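Local coordinates for protein pullulanase (Klebsiella oxytoca, PDB 2YOC) that hydrolyses alpha-1,6-glucosidic linkages of pullulan and related branched glucans, and is a membrane-binding enzyme exported through the type 2 secretion system, at residues 64-69 and 114-119; 120-125 and 141-146; 665-670 and 705-710; 689-694 and 715-720. All coordinates share one frame; numbering follows the deposited sequence.

Interaction 1 of 4, residues 64-69 and 114-119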
loop_
_atom_site.group_PDB
_atom_site.type_symbol
_atom_site.label_atom_id
_atom_site.label_comp_id
_atom_site.label_asym_id
_atom_site.label_seq_id
_atom_site.Cartn_x
_atom_site.Cartn_y
_atom_site.Cartn_z
ATOM N N ASN B 64 -29.730 -29.711 34.842
ATOM C CA ASN B 64 -31.104 -29.508 34.365
ATOM C C ASN B 64 -31.320 -29.991 32.932
ATOM O O ASN B 64 -30.396 -29.970 32.121
ATOM C CB ASN B 64 -31.509 -28.028 34.480
ATOM C CG ASN B 64 -30.615 -27.073 33.719
ATOM O OD1 ASN B 64 -29.406 -26.979 33.961
ATOM N ND2 ASN B 64 -31.202 -26.305 32.816
ATOM N N LEU B 65 -32.550 -30.384 32.608
ATOM C CA LEU B 65 -32.853 -30.824 31.251
ATOM C C LEU B 65 -33.697 -29.804 30.527
ATOM O O LEU B 65 -34.773 -29.446 31.018
ATOM C CB LEU B 65 -33.620 -32.157 31.221
ATOM C CG LEU B 65 -33.206 -33.287 32.129
ATOM C CD1 LEU B 65 -34.111 -34.451 31.915
ATOM C CD2 LEU B 65 -31.754 -33.702 31.894
ATOM N N TYR B 66 -33.251 -29.372 29.333
ATOM C CA TYR B 66 -34.098 -28.509 28.514
ATOM C C TYR B 66 -34.975 -29.476 27.715
ATOM O O TYR B 66 -34.489 -30.161 26.806
ATOM C CB TYR B 66 -33.317 -27.530 27.605
ATOM C CG TYR B 66 -34.229 -26.668 26.749
ATOM C CD1 TYR B 66 -34.920 -25.587 27.296
ATOM C CD2 TYR B 66 -34.423 -26.950 25.400
ATOM C CE1 TYR B 66 -35.785 -24.812 26.519
ATOM C CE2 TYR B 66 -35.278 -26.175 24.613
ATOM C CZ TYR B 66 -35.951 -25.104 25.175
ATOM O OH TYR B 66 -36.782 -24.335 24.393
ATOM N N LEU B 67 -36.240 -29.601 28.141
ATOM C CA LEU B 67 -37.235 -30.487 27.542
ATOM C C LEU B 67 -38.227 -29.664 26.708
ATOM O O LEU B 67 -38.575 -28.543 27.100
ATOM C CB LEU B 67 -37.905 -31.326 28.635
ATOM C CG LEU B 67 -36.970 -32.308 29.365
ATOM C CD1 LEU B 67 -37.319 -32.408 30.828
ATOM C CD2 LEU B 67 -36.985 -33.675 28.724
ATOM N N TRP B 68 -38.601 -30.179 25.512
ATOM C CA TRP B 68 -39.432 -29.455 24.539
ATOM C C TRP B 68 -40.125 -30.347 23.516
ATOM O O TRP B 68 -39.535 -31.311 23.026
ATOM C CB TRP B 68 -38.575 -28.401 23.803
ATOM C CG TRP B 68 -37.327 -28.960 23.170
ATOM C CD1 TRP B 68 -36.208 -29.422 23.806
ATOM C CD2 TRP B 68 -37.090 -29.124 21.776
ATOM N NE1 TRP B 68 -35.297 -29.883 22.889
ATOM C CE2 TRP B 68 -35.805 -29.696 21.632
ATOM C CE3 TRP B 68 -37.838 -28.834 20.627
ATOM C CZ2 TRP B 68 -35.263 -30.006 20.386
ATOM C CZ3 TRP B 68 -37.293 -29.127 19.394
ATOM C CH2 TRP B 68 -36.022 -29.704 19.279
ATOM N N ASN B 69 -41.357 -29.965 23.151
ATOM C CA ASN B 69 -42.211 -30.654 22.183
ATOM C C ASN B 69 -42.068 -30.108 20.748
ATOM O O ASN B 69 -42.196 -28.895 20.529
ATOM C CB ASN B 69 -43.685 -30.565 22.629
ATOM C CG ASN B 69 -44.120 -31.589 23.644
ATOM O OD1 ASN B 69 -43.728 -32.749 23.596
ATOM N ND2 ASN B 69 -45.026 -31.206 24.526
ATOM N N ILE B 114 -32.232 -32.341 26.228
ATOM C CA ILE B 114 -30.947 -31.663 26.147
ATOM C C ILE B 114 -30.467 -31.645 27.576
ATOM O O ILE B 114 -31.059 -30.982 28.432
ATOM C CB ILE B 114 -30.959 -30.257 25.481
ATOM C CG1 ILE B 114 -31.345 -30.354 23.986
ATOM C CG2 ILE B 114 -29.584 -29.589 25.639
ATOM C CD1 ILE B 114 -31.917 -29.097 23.380
ATOM N N VAL B 115 -29.453 -32.451 27.845
ATOM C CA VAL B 115 -28.864 -32.582 29.169
ATOM C C VAL B 115 -27.886 -31.410 29.393
ATOM O O VAL B 115 -27.010 -31.176 28.559
ATOM C CB VAL B 115 -28.233 -33.990 29.317
ATOM C CG1 VAL B 115 -27.412 -34.108 30.597
ATOM C CG2 VAL B 115 -29.307 -35.077 29.254
ATOM N N ARG B 116 -28.095 -30.637 30.477
ATOM C CA ARG B 116 -27.295 -29.442 30.773
ATOM C C ARG B 116 -26.815 -29.301 32.228
ATOM O O ARG B 116 -27.360 -29.919 33.136
ATOM C CB ARG B 116 -28.092 -28.168 30.416
ATOM C CG ARG B 116 -28.556 -28.027 28.977
ATOM C CD ARG B 116 -29.167 -26.655 28.766
ATOM N NE ARG B 116 -30.518 -26.534 29.326
ATOM C CZ ARG B 116 -31.083 -25.387 29.692
ATOM N NH1 ARG B 116 -30.414 -24.245 29.589
ATOM N NH2 ARG B 116 -32.315 -25.374 30.181
ATOM N N ASP B 117 -25.795 -28.443 32.423
ATOM C CA ASP B 117 -25.197 -28.002 33.695
ATOM C C ASP B 117 -25.217 -26.469 33.547
ATOM O O ASP B 117 -24.279 -25.848 33.044
ATOM C CB ASP B 117 -23.761 -28.556 33.878
ATOM C CG ASP B 117 -23.125 -28.358 35.252
ATOM O OD1 ASP B 117 -23.441 -27.345 35.919
ATOM O OD2 ASP B 117 -22.234 -29.158 35.612
ATOM N N GLY B 118 -26.354 -25.903 33.903
ATOM C CA GLY B 118 -26.633 -24.492 33.724
ATOM C C GLY B 118 -27.256 -24.316 32.356
ATOM O O GLY B 118 -28.119 -25.104 31.954
ATOM N N THR B 119 -26.801 -23.306 31.615
ATOM C CA THR B 119 -27.326 -23.076 30.270
ATOM C C THR B 119 -26.304 -23.543 29.226
ATOM O O THR B 119 -26.127 -22.909 28.184
ATOM C CB THR B 119 -27.985 -21.680 30.119
ATOM O OG1 THR B 119 -27.011 -20.661 30.300
ATOM C CG2 THR B 119 -29.137 -21.438 31.115
#
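Asn64 and Arg116 form an antiparallel hydrogen-bonded pair, with Asn64 N to Arg116 O at 2.9 Å and Arg116 N to Asn64 O also at 2.9 Å. Tyr66 and Ile114 repeat the pattern: Tyr66 N reaches Ile114 O at 2.9 Å, and Ile114 N returns to Tyr66 O at 3.2 Å. Leu65 and Val115, between them, make a non-hydrogen-bonded pair.

Side chains meet on both faces of this strand pair. On one, Leu65 CD2 touches Val115 CG2 at 3.9 Å. On the other, Ile114 CD1 meets the edge of the Tyr66 ring, 3.9 Å from CD2, and the same methyl lies against the indole nitrogen of Trp68, 3.5 Å from NE1.

Charge enters through Arg116. Its chain bends at chi3 (-76°) and lies beside Tyr66, with the guanidinium plane almost perpendicular to the phenol ring (89°). Trp83 holds this group through its carbonyl oxygen and a cation-pi contact, and also meets Tyr66 edge-to-face. Tyr66 and Ile114 pack against Tyr66 and Trp83, respectively, of the second subunit.

The pairing joins an outer strand, 63-68, to the central strand, 110-117, of the three-stranded antiparallel sheet in the pullulanase-associated domain, probably a carbohydrate-binding module.

Interaction 2 of 4, residues 120-125 and 141-146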
loop_
_atom_site.group_PDB
_atom_site.type_symbol
_atom_site.label_atom_id
_atom_site.label_comp_id
_atom_site.label_asym_id
_atom_site.label_seq_id
_atom_site.Cartn_x
_atom_site.Cartn_y
_atom_site.Cartn_z
ATOM N N ASP B 120 -25.644 -24.687 29.532
ATOM C CA ASP B 120 -24.602 -25.317 28.724
ATOM C C ASP B 120 -24.878 -26.815 28.517
ATOM O O ASP B 120 -25.031 -27.560 29.496
ATOM C CB ASP B 120 -23.211 -25.113 29.378
ATOM C CG ASP B 120 -22.753 -23.665 29.563
ATOM O OD1 ASP B 120 -22.899 -22.858 28.602
ATOM O OD2 ASP B 120 -22.177 -23.355 30.636
ATOM N N LYS B 121 -24.910 -27.256 27.236
ATOM C CA LYS B 121 -25.164 -28.643 26.840
ATOM C C LYS B 121 -24.092 -29.579 27.384
ATOM O O LYS B 121 -22.903 -29.327 27.183
ATOM C CB LYS B 121 -25.165 -28.771 25.313
ATOM C CG LYS B 121 -26.342 -28.162 24.579
ATOM C CD LYS B 121 -26.141 -28.312 23.065
ATOM C CE LYS B 121 -27.162 -29.189 22.382
ATOM N NZ LYS B 121 -27.067 -30.622 22.787
ATOM N N LEU B 122 -24.503 -30.655 28.063
ATOM C CA LEU B 122 -23.579 -31.680 28.569
ATOM C C LEU B 122 -23.340 -32.736 27.483
ATOM O O LEU B 122 -22.216 -33.207 27.321
ATOM C CB LEU B 122 -24.091 -32.333 29.856
ATOM C CG LEU B 122 -23.908 -31.528 31.140
ATOM C CD1 LEU B 122 -24.718 -32.124 32.256
ATOM C CD2 LEU B 122 -22.457 -31.480 31.566
ATOM N N ILE B 123 -24.395 -33.081 26.721
ATOM C CA ILE B 123 -24.315 -33.986 25.575
ATOM C C ILE B 123 -24.430 -33.122 24.314
ATOM O O ILE B 123 -25.425 -32.405 24.147
ATOM C CB ILE B 123 -25.335 -35.159 25.656
ATOM C CG1 ILE B 123 -24.833 -36.216 26.638
ATOM C CG2 ILE B 123 -25.585 -35.805 24.294
ATOM C CD1 ILE B 123 -25.723 -36.430 27.760
ATOM N N ASP B 124 -23.367 -33.159 23.474
ATOM C CA ASP B 124 -23.183 -32.415 22.213
ATOM C C ASP B 124 -24.422 -32.428 21.294
ATOM O O ASP B 124 -24.911 -31.360 20.904
ATOM C CB ASP B 124 -21.905 -32.883 21.463
ATOM C CG ASP B 124 -21.664 -34.389 21.411
ATOM O OD1 ASP B 124 -21.073 -34.931 22.377
ATOM O OD2 ASP B 124 -22.030 -35.018 20.386
ATOM N N SER B 125 -24.932 -33.636 20.990
ATOM C CA SER B 125 -26.106 -33.873 20.155
ATOM C C SER B 125 -27.414 -33.753 20.955
ATOM O O SER B 125 -27.448 -34.036 22.164
ATOM C CB SER B 125 -26.021 -35.250 19.493
ATOM O OG SER B 125 -26.025 -36.326 20.423
ATOM N N VAL B 141 -27.554 -41.886 30.292
ATOM C CA VAL B 141 -26.645 -41.115 29.426
ATOM C C VAL B 141 -25.394 -40.629 30.197
ATOM O O VAL B 141 -25.460 -40.429 31.416
ATOM C CB VAL B 141 -27.336 -39.967 28.617
ATOM C CG1 VAL B 141 -28.295 -40.512 27.568
ATOM C CG2 VAL B 141 -28.046 -38.965 29.524
ATOM N N ILE B 142 -24.256 -40.470 29.486
ATOM C CA ILE B 142 -22.984 -39.976 30.049
ATOM C C ILE B 142 -22.659 -38.652 29.348
ATOM O O ILE B 142 -22.961 -38.519 28.163
ATOM C CB ILE B 142 -21.805 -40.981 29.890
ATOM C CG1 ILE B 142 -22.227 -42.448 30.088
ATOM C CG2 ILE B 142 -20.637 -40.611 30.813
ATOM C CD1 ILE B 142 -21.392 -43.429 29.251
ATOM N N ALA B 143 -22.042 -37.686 30.058
ATOM C CA ALA B 143 -21.693 -36.382 29.482
ATOM C C ALA B 143 -20.737 -36.464 28.282
ATOM O O ALA B 143 -19.703 -37.131 28.359
ATOM C CB ALA B 143 -21.133 -35.459 30.551
ATOM N N GLY B 144 -21.144 -35.817 27.181
ATOM C CA GLY B 144 -20.427 -35.761 25.904
ATOM C C GLY B 144 -20.417 -37.056 25.105
ATOM O O GLY B 144 -19.679 -37.168 24.122
ATOM N N ASN B 145 -21.258 -38.032 25.511
ATOM C CA ASN B 145 -21.349 -39.379 24.946
ATOM C C ASN B 145 -22.283 -39.527 23.752
ATOM O O ASN B 145 -22.052 -40.433 22.948
ATOM C CB ASN B 145 -21.703 -40.392 26.039
ATOM C CG ASN B 145 -21.352 -41.827 25.735
ATOM O OD1 ASN B 145 -22.191 -42.602 25.283
ATOM N ND2 ASN B 145 -20.124 -42.230 26.033
ATOM N N SER B 146 -23.346 -38.675 23.639
ATOM C CA SER B 146 -24.367 -38.694 22.560
ATOM C C SER B 146 -25.238 -39.954 22.535
ATOM O O SER B 146 -26.349 -39.915 21.995
ATOM C CB SER B 146 -23.746 -38.464 21.181
ATOM O OG SER B 146 -23.359 -37.116 20.977
#
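A type II beta turn, Ile142 to Asn145, packs against the loop 120-125 that links two strands of the pullulanase-associated domain. The turn is closed by Asn145 N to Ile142 O, 3.2 Å, and has Gly144 at its third position with positive phi. Gly144 N donates a weak hydrogen bond to Leu122 O at 2.8 Å, the bond being strongly bent.

Ile123 carries the apolar part of the contact, its branches reaching different parts of the other segment. CG1 lies against the carbonyl oxygen of Ile142, and CD1 crosses toward Val141, 3.9 Å from its CG2. The CG2 methyl, placed anti to the backbone N with CG1 beside that nitrogen (chi1 -77°), instead meets the backbone of Ser146, 3.6 Å from CA.

Toward Ser125 and Ser146 the contact turns polar. Ser125 OG and Ser146 OG share a hydrogen bond of 2.8 Å in which either may donate, and Asp124 OD2 lies 2.6 Å from Ser146 OG. Within the 120-125 loop, Lys121 NZ binds Ile123 O at 2.8 Å in the carbonyl plane, and Asp124 O at 3.0 Å from well above its plane.

Two bonds from one ammonium group thus brace the bend of this loop, and its positive charge may polarise both carbonyls. Across the junction, the paired hydroxyls beside a carboxylate form a polar edge next to the Ile123 CG2-Ser146 contact, away from the Val141 end.

Interaction 3 of 4, residues 665-670 and 705-710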
loop_
_atom_site.group_PDB
_atom_site.type_symbol
_atom_site.label_atom_id
_atom_site.label_comp_id
_atom_site.label_asym_id
_atom_site.label_seq_id
_atom_site.Cartn_x
_atom_site.Cartn_y
_atom_site.Cartn_z
ATOM N N ASP B 665 -11.501 -32.898 -9.438
ATOM C CA ASP B 665 -12.469 -32.265 -8.548
ATOM C C ASP B 665 -11.758 -32.005 -7.198
ATOM O O ASP B 665 -10.944 -32.835 -6.754
ATOM C CB ASP B 665 -13.738 -33.134 -8.366
ATOM C CG ASP B 665 -14.804 -32.524 -7.468
ATOM O OD1 ASP B 665 -15.386 -31.482 -7.854
ATOM O OD2 ASP B 665 -15.085 -33.111 -6.395
ATOM N N LEU B 666 -12.008 -30.806 -6.600
ATOM C CA LEU B 666 -11.445 -30.346 -5.320
ATOM C C LEU B 666 -9.990 -30.786 -5.118
ATOM O O LEU B 666 -9.644 -31.390 -4.092
ATOM C CB LEU B 666 -12.361 -30.786 -4.141
ATOM C CG LEU B 666 -13.732 -30.090 -4.045
ATOM C CD1 LEU B 666 -14.691 -30.876 -3.138
ATOM C CD2 LEU B 666 -13.589 -28.615 -3.616
HETATM N N MSE B 667 -9.157 -30.514 -6.129
HETATM C CA MSE B 667 -7.744 -30.880 -6.168
HETATM C C MSE B 667 -6.922 -30.397 -4.947
HETATM O O MSE B 667 -5.925 -31.028 -4.598
HETATM C CB MSE B 667 -7.127 -30.462 -7.519
HETATM C CG MSE B 667 -5.715 -30.962 -7.763
HETATM SE SE MSE B 667 -5.112 -30.407 -9.519
HETATM C CE MSE B 667 -5.211 -28.548 -9.357
ATOM N N GLY B 668 -7.378 -29.338 -4.282
ATOM C CA GLY B 668 -6.741 -28.804 -3.078
ATOM C C GLY B 668 -6.641 -29.813 -1.937
ATOM O O GLY B 668 -5.795 -29.672 -1.044
ATOM N N TYR B 669 -7.510 -30.858 -1.972
ATOM C CA TYR B 669 -7.558 -31.935 -0.988
ATOM C C TYR B 669 -6.465 -32.944 -1.244
ATOM O O TYR B 669 -6.189 -33.773 -0.383
ATOM C CB TYR B 669 -8.945 -32.575 -0.956
ATOM C CG TYR B 669 -9.944 -31.668 -0.275
ATOM C CD1 TYR B 669 -10.631 -30.694 -0.991
ATOM C CD2 TYR B 669 -10.175 -31.754 1.095
ATOM C CE1 TYR B 669 -11.512 -29.820 -0.359
ATOM C CE2 TYR B 669 -11.073 -30.904 1.731
ATOM C CZ TYR B 669 -11.712 -29.912 1.008
ATOM O OH TYR B 669 -12.599 -29.064 1.629
ATOM N N HIS B 670 -5.816 -32.857 -2.409
ATOM C CA HIS B 670 -4.702 -33.722 -2.752
ATOM C C HIS B 670 -3.373 -33.022 -2.422
ATOM O O HIS B 670 -3.231 -31.807 -2.658
ATOM C CB HIS B 670 -4.670 -34.016 -4.268
ATOM C CG HIS B 670 -5.824 -34.796 -4.813
ATOM N ND1 HIS B 670 -5.633 -36.032 -5.393
ATOM C CD2 HIS B 670 -7.133 -34.459 -4.921
ATOM C CE1 HIS B 670 -6.833 -36.427 -5.792
ATOM N NE2 HIS B 670 -7.768 -35.519 -5.515
ATOM N N GLU B 705 1.587 -30.158 1.966
ATOM C CA GLU B 705 1.565 -29.056 0.999
ATOM C C GLU B 705 0.494 -29.406 -0.036
ATOM O O GLU B 705 0.640 -30.378 -0.799
ATOM C CB GLU B 705 2.930 -28.862 0.351
ATOM C CG GLU B 705 2.975 -27.625 -0.524
ATOM C CD GLU B 705 4.256 -27.409 -1.297
ATOM O OE1 GLU B 705 4.861 -28.402 -1.768
ATOM O OE2 GLU B 705 4.622 -26.227 -1.474
ATOM N N ILE B 706 -0.629 -28.680 0.041
ATOM C CA ILE B 706 -1.814 -28.906 -0.788
ATOM C C ILE B 706 -1.603 -28.520 -2.253
ATOM O O ILE B 706 -0.779 -27.664 -2.527
ATOM C CB ILE B 706 -3.071 -28.252 -0.150
ATOM C CG1 ILE B 706 -3.072 -26.706 -0.224
ATOM C CG2 ILE B 706 -3.269 -28.742 1.286
ATOM C CD1 ILE B 706 -4.481 -26.043 0.024
ATOM N N ALA B 707 -2.317 -29.169 -3.186
ATOM C CA ALA B 707 -2.240 -28.866 -4.624
ATOM C C ALA B 707 -3.149 -27.658 -4.893
ATOM O O ALA B 707 -4.288 -27.827 -5.382
ATOM C CB ALA B 707 -2.698 -30.067 -5.450
ATOM N N SER B 708 -2.669 -26.441 -4.500
ATOM C CA SER B 708 -3.455 -25.214 -4.660
ATOM C C SER B 708 -2.896 -24.319 -5.753
ATOM O O SER B 708 -1.727 -24.467 -6.129
ATOM C CB SER B 708 -3.582 -24.461 -3.339
ATOM O OG SER B 708 -2.459 -23.642 -3.051
ATOM N N GLN B 709 -3.734 -23.365 -6.244
ATOM C CA GLN B 709 -3.404 -22.363 -7.264
ATOM C C GLN B 709 -2.040 -21.767 -6.934
ATOM O O GLN B 709 -1.159 -21.743 -7.794
ATOM C CB GLN B 709 -4.453 -21.230 -7.274
ATOM C CG GLN B 709 -5.882 -21.658 -7.488
ATOM C CD GLN B 709 -6.859 -20.556 -7.139
ATOM O OE1 GLN B 709 -7.117 -20.284 -5.958
ATOM N NE2 GLN B 709 -7.455 -19.916 -8.161
ATOM N N ILE B 710 -1.851 -21.340 -5.668
ATOM C CA ILE B 710 -0.610 -20.731 -5.212
ATOM C C ILE B 710 0.555 -21.693 -5.264
ATOM O O ILE B 710 1.609 -21.332 -5.802
ATOM C CB ILE B 710 -0.773 -20.129 -3.797
ATOM C CG1 ILE B 710 -1.989 -19.178 -3.711
ATOM C CG2 ILE B 710 0.553 -19.483 -3.298
ATOM C CD1 ILE B 710 -1.734 -17.690 -4.122
#
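His670 O accepts a hydrogen bond from Ala707 N at 2.8 Å, the donor lying nearly along the C=O axis. This bond joins two loops of the eight-stranded parallel barrel. Residues 665-670 follow strand 661-664, whereas the loop 705-710 belongs to the long connection between strands 690-693 and 718-720. In the alpha-amylase-like glycoside hydrolases, loops that follow barrel strands in this way line the substrate side.

Each loop has a tight backbone shape at the contact. A 3-10 segment at 667-669 is secured by Tyr669 N to Leu666 O, 3.1 Å, and His670 N to Met667 O, 2.9 Å. In the other loop, Ala707 is the centre of an inverse gamma turn, whose bond from Ser708 N to Ile706 O is weak.

Around the turn, the Ala707 methyl points toward 665-670, near the carbonyl oxygens of Met667 and His670. The carbonyl oxygen of Ala707 in turn receives a CA-H...O contact from Gly668 CA at 3.5 Å. Gly668 O lies against the branched CB of Ile706 and also accepts a hydrogen bond from the hydroxyl of Ser698. Helix 672-683 packs on the contact through Ile675, which touches Met667, His670 and Ala707 alike, and His670 ND1 is bonded to Gln674.

In Met667, modelled as selenomethionine, a first torsion that keeps CG anti to the backbone N (chi1 -172°) sets CG 3.9 Å from Ala707 CB. The bend at chi3 (60°) then turns CE back to 4.1 Å from Ala707 O.

Interaction 4 of 4, residues 689-694 and 715-720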
loop_
_atom_site.group_PDB
_atom_site.type_symbol
_atom_site.label_atom_id
_atom_site.label_comp_id
_atom_site.label_asym_id
_atom_site.label_seq_id
_atom_site.Cartn_x
_atom_site.Cartn_y
_atom_site.Cartn_z
ATOM N N ILE B 689 -0.079 -35.038 -22.051
ATOM C CA ILE B 689 -1.287 -35.074 -21.227
ATOM C C ILE B 689 -1.424 -33.815 -20.393
ATOM O O ILE B 689 -0.450 -33.298 -19.896
ATOM C CB ILE B 689 -1.369 -36.381 -20.399
ATOM C CG1 ILE B 689 -2.814 -36.682 -19.962
ATOM C CG2 ILE B 689 -0.335 -36.426 -19.223
ATOM C CD1 ILE B 689 -3.499 -37.559 -20.824
ATOM N N TYR B 690 -2.622 -33.321 -20.250
ATOM C CA TYR B 690 -2.839 -32.123 -19.470
ATOM C C TYR B 690 -3.584 -32.430 -18.180
ATOM O O TYR B 690 -4.533 -33.203 -18.185
ATOM C CB TYR B 690 -3.559 -31.052 -20.315
ATOM C CG TYR B 690 -3.652 -29.700 -19.654
ATOM C CD1 TYR B 690 -2.505 -28.989 -19.312
ATOM C CD2 TYR B 690 -4.887 -29.141 -19.341
ATOM C CE1 TYR B 690 -2.586 -27.755 -18.676
ATOM C CE2 TYR B 690 -4.983 -27.892 -18.730
ATOM C CZ TYR B 690 -3.831 -27.198 -18.411
ATOM O OH TYR B 690 -3.929 -25.983 -17.793
ATOM N N PHE B 691 -3.102 -31.860 -17.059
ATOM C CA PHE B 691 -3.739 -32.005 -15.732
ATOM C C PHE B 691 -4.123 -30.613 -15.259
ATOM O O PHE B 691 -3.334 -29.672 -15.368
ATOM C CB PHE B 691 -2.779 -32.632 -14.681
ATOM C CG PHE B 691 -2.579 -34.134 -14.635
ATOM C CD1 PHE B 691 -2.803 -34.923 -15.764
ATOM C CD2 PHE B 691 -2.092 -34.752 -13.483
ATOM C CE1 PHE B 691 -2.598 -36.302 -15.721
ATOM C CE2 PHE B 691 -1.875 -36.125 -13.444
ATOM C CZ PHE B 691 -2.119 -36.892 -14.564
ATOM N N PHE B 692 -5.333 -30.479 -14.763
ATOM C CA PHE B 692 -5.827 -29.251 -14.172
ATOM C C PHE B 692 -6.938 -29.626 -13.209
ATOM O O PHE B 692 -7.338 -30.798 -13.180
ATOM C CB PHE B 692 -6.213 -28.204 -15.219
ATOM C CG PHE B 692 -7.484 -28.470 -15.972
ATOM C CD1 PHE B 692 -7.553 -29.490 -16.911
ATOM C CD2 PHE B 692 -8.594 -27.655 -15.800
ATOM C CE1 PHE B 692 -8.729 -29.720 -17.623
ATOM C CE2 PHE B 692 -9.767 -27.887 -16.515
ATOM C CZ PHE B 692 -9.827 -28.917 -17.420
ATOM N N GLY B 693 -7.317 -28.696 -12.341
ATOM C CA GLY B 693 -8.345 -28.958 -11.343
ATOM C C GLY B 693 -8.732 -27.733 -10.552
ATOM O O GLY B 693 -8.332 -26.616 -10.892
ATOM N N GLU B 694 -9.544 -27.935 -9.509
ATOM C CA GLU B 694 -9.994 -26.871 -8.625
ATOM C C GLU B 694 -8.996 -26.850 -7.485
ATOM O O GLU B 694 -9.064 -27.685 -6.585
ATOM C CB GLU B 694 -11.399 -27.153 -8.083
ATOM C CG GLU B 694 -12.479 -27.357 -9.134
ATOM C CD GLU B 694 -13.808 -27.756 -8.513
ATOM O OE1 GLU B 694 -13.817 -28.681 -7.662
ATOM O OE2 GLU B 694 -14.835 -27.119 -8.852
ATOM N N THR B 715 4.592 -25.496 -11.865
ATOM C CA THR B 715 4.574 -26.957 -11.861
ATOM C C THR B 715 4.118 -27.532 -13.196
ATOM O O THR B 715 4.546 -28.622 -13.573
ATOM C CB THR B 715 3.709 -27.526 -10.738
ATOM O OG1 THR B 715 2.328 -27.212 -10.955
ATOM C CG2 THR B 715 4.149 -27.080 -9.370
ATOM N N GLY B 716 3.243 -26.824 -13.889
ATOM C CA GLY B 716 2.685 -27.293 -15.148
ATOM C C GLY B 716 1.238 -27.667 -14.982
ATOM O O GLY B 716 0.485 -27.680 -15.958
ATOM N N ILE B 717 0.836 -27.957 -13.741
ATOM C CA ILE B 717 -0.539 -28.311 -13.399
ATOM C C ILE B 717 -1.327 -27.029 -13.410
ATOM O O ILE B 717 -0.899 -26.043 -12.808
ATOM C CB ILE B 717 -0.610 -29.030 -12.012
ATOM C CG1 ILE B 717 0.477 -30.124 -11.852
ATOM C CG2 ILE B 717 -2.002 -29.555 -11.699
ATOM C CD1 ILE B 717 0.474 -31.338 -12.857
ATOM N N GLY B 718 -2.429 -27.029 -14.140
ATOM C CA GLY B 718 -3.305 -25.875 -14.249
ATOM C C GLY B 718 -4.344 -25.878 -13.158
ATOM O O GLY B 718 -4.674 -26.931 -12.599
ATOM N N THR B 719 -4.862 -24.691 -12.842
ATOM C CA THR B 719 -5.937 -24.491 -11.862
ATOM C C THR B 719 -6.954 -23.525 -12.427
ATOM O O THR B 719 -6.595 -22.678 -13.249
ATOM C CB THR B 719 -5.411 -23.938 -10.549
ATOM O OG1 THR B 719 -4.489 -22.887 -10.822
ATOM C CG2 THR B 719 -4.786 -24.988 -9.688
ATOM N N PHE B 720 -8.219 -23.647 -11.989
ATOM C CA PHE B 720 -9.265 -22.721 -12.399
ATOM C C PHE B 720 -8.987 -21.411 -11.690
ATOM O O PHE B 720 -8.612 -21.410 -10.502
ATOM C CB PHE B 720 -10.676 -23.227 -12.010
ATOM C CG PHE B 720 -11.284 -24.260 -12.923
ATOM C CD1 PHE B 720 -12.016 -23.878 -14.041
ATOM C CD2 PHE B 720 -11.123 -25.619 -12.668
ATOM C CE1 PHE B 720 -12.575 -24.843 -14.896
ATOM C CE2 PHE B 720 -11.681 -26.583 -13.522
ATOM C CZ PHE B 720 -12.416 -26.191 -14.621
#
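Strands 690-693 and 718-720 run parallel, their axes 4.6 Å apart at closest approach and 31° from alignment. Three backbone hydrogen bonds pass between them: Gly718 N to Phe691 O at 3.1 Å, Gly693 N to Gly718 O at 3.2 Å, and Phe720 N to Gly693 O at 3.2 Å. Within 715-720, Thr715 OG1 accepts from Ile717 N in an ST turn.

Phe692 and Phe720 provide the main side-chain meeting. With CG between its backbone N and carbonyl carbon (chi1 74°), Phe692 carries its ring to that of Phe720, where CE2 of Phe692 reaches CZ of Phe720 at 3.7 Å; the two ring planes stand at 49°. The edge of the Phe720 ring also approaches Gly693 O. Tyr690 OH lies 3.6 Å from Gly718 CA and bonds to Thr812 O, while Phe691 CB touches Ile717 CD1 at 3.9 Å.

In the closed parallel barrel, these are adjacent strands: 661-664 flanks 690-693, and 814-816 flanks 718-720. Phe692 and Phe720 both pack on Arg663 and Val815 of these flanking strands, whereas helix 672-683 receives Phe691 at Ile682 and Trp679, and Ile717 at Leu676 and Trp679.

Overall arrangement
From the N terminus, interaction 1 closes the loop from 64-69 to 114-119, and interaction 2 follows in series, bringing 120-125 to 141-146. Their centres are 11 Å apart; a probable Val115-Leu122 backbone bond and packing of Ile123 on Val115 join them directly, and both touch the second subunit. Far along the chain, interactions 3 and 4 cross. Interaction 3 closes the helix-containing connection from 670 to 705, and interaction 4 the connection from 694 to 715 between neighbouring barrel strands. A probable bond from Leu666 N to Glu694 OE1 ties the loop after strand 661-664 to the end of strand 690-693. Centres of interactions 1 and 4 lie about 52 Å apart.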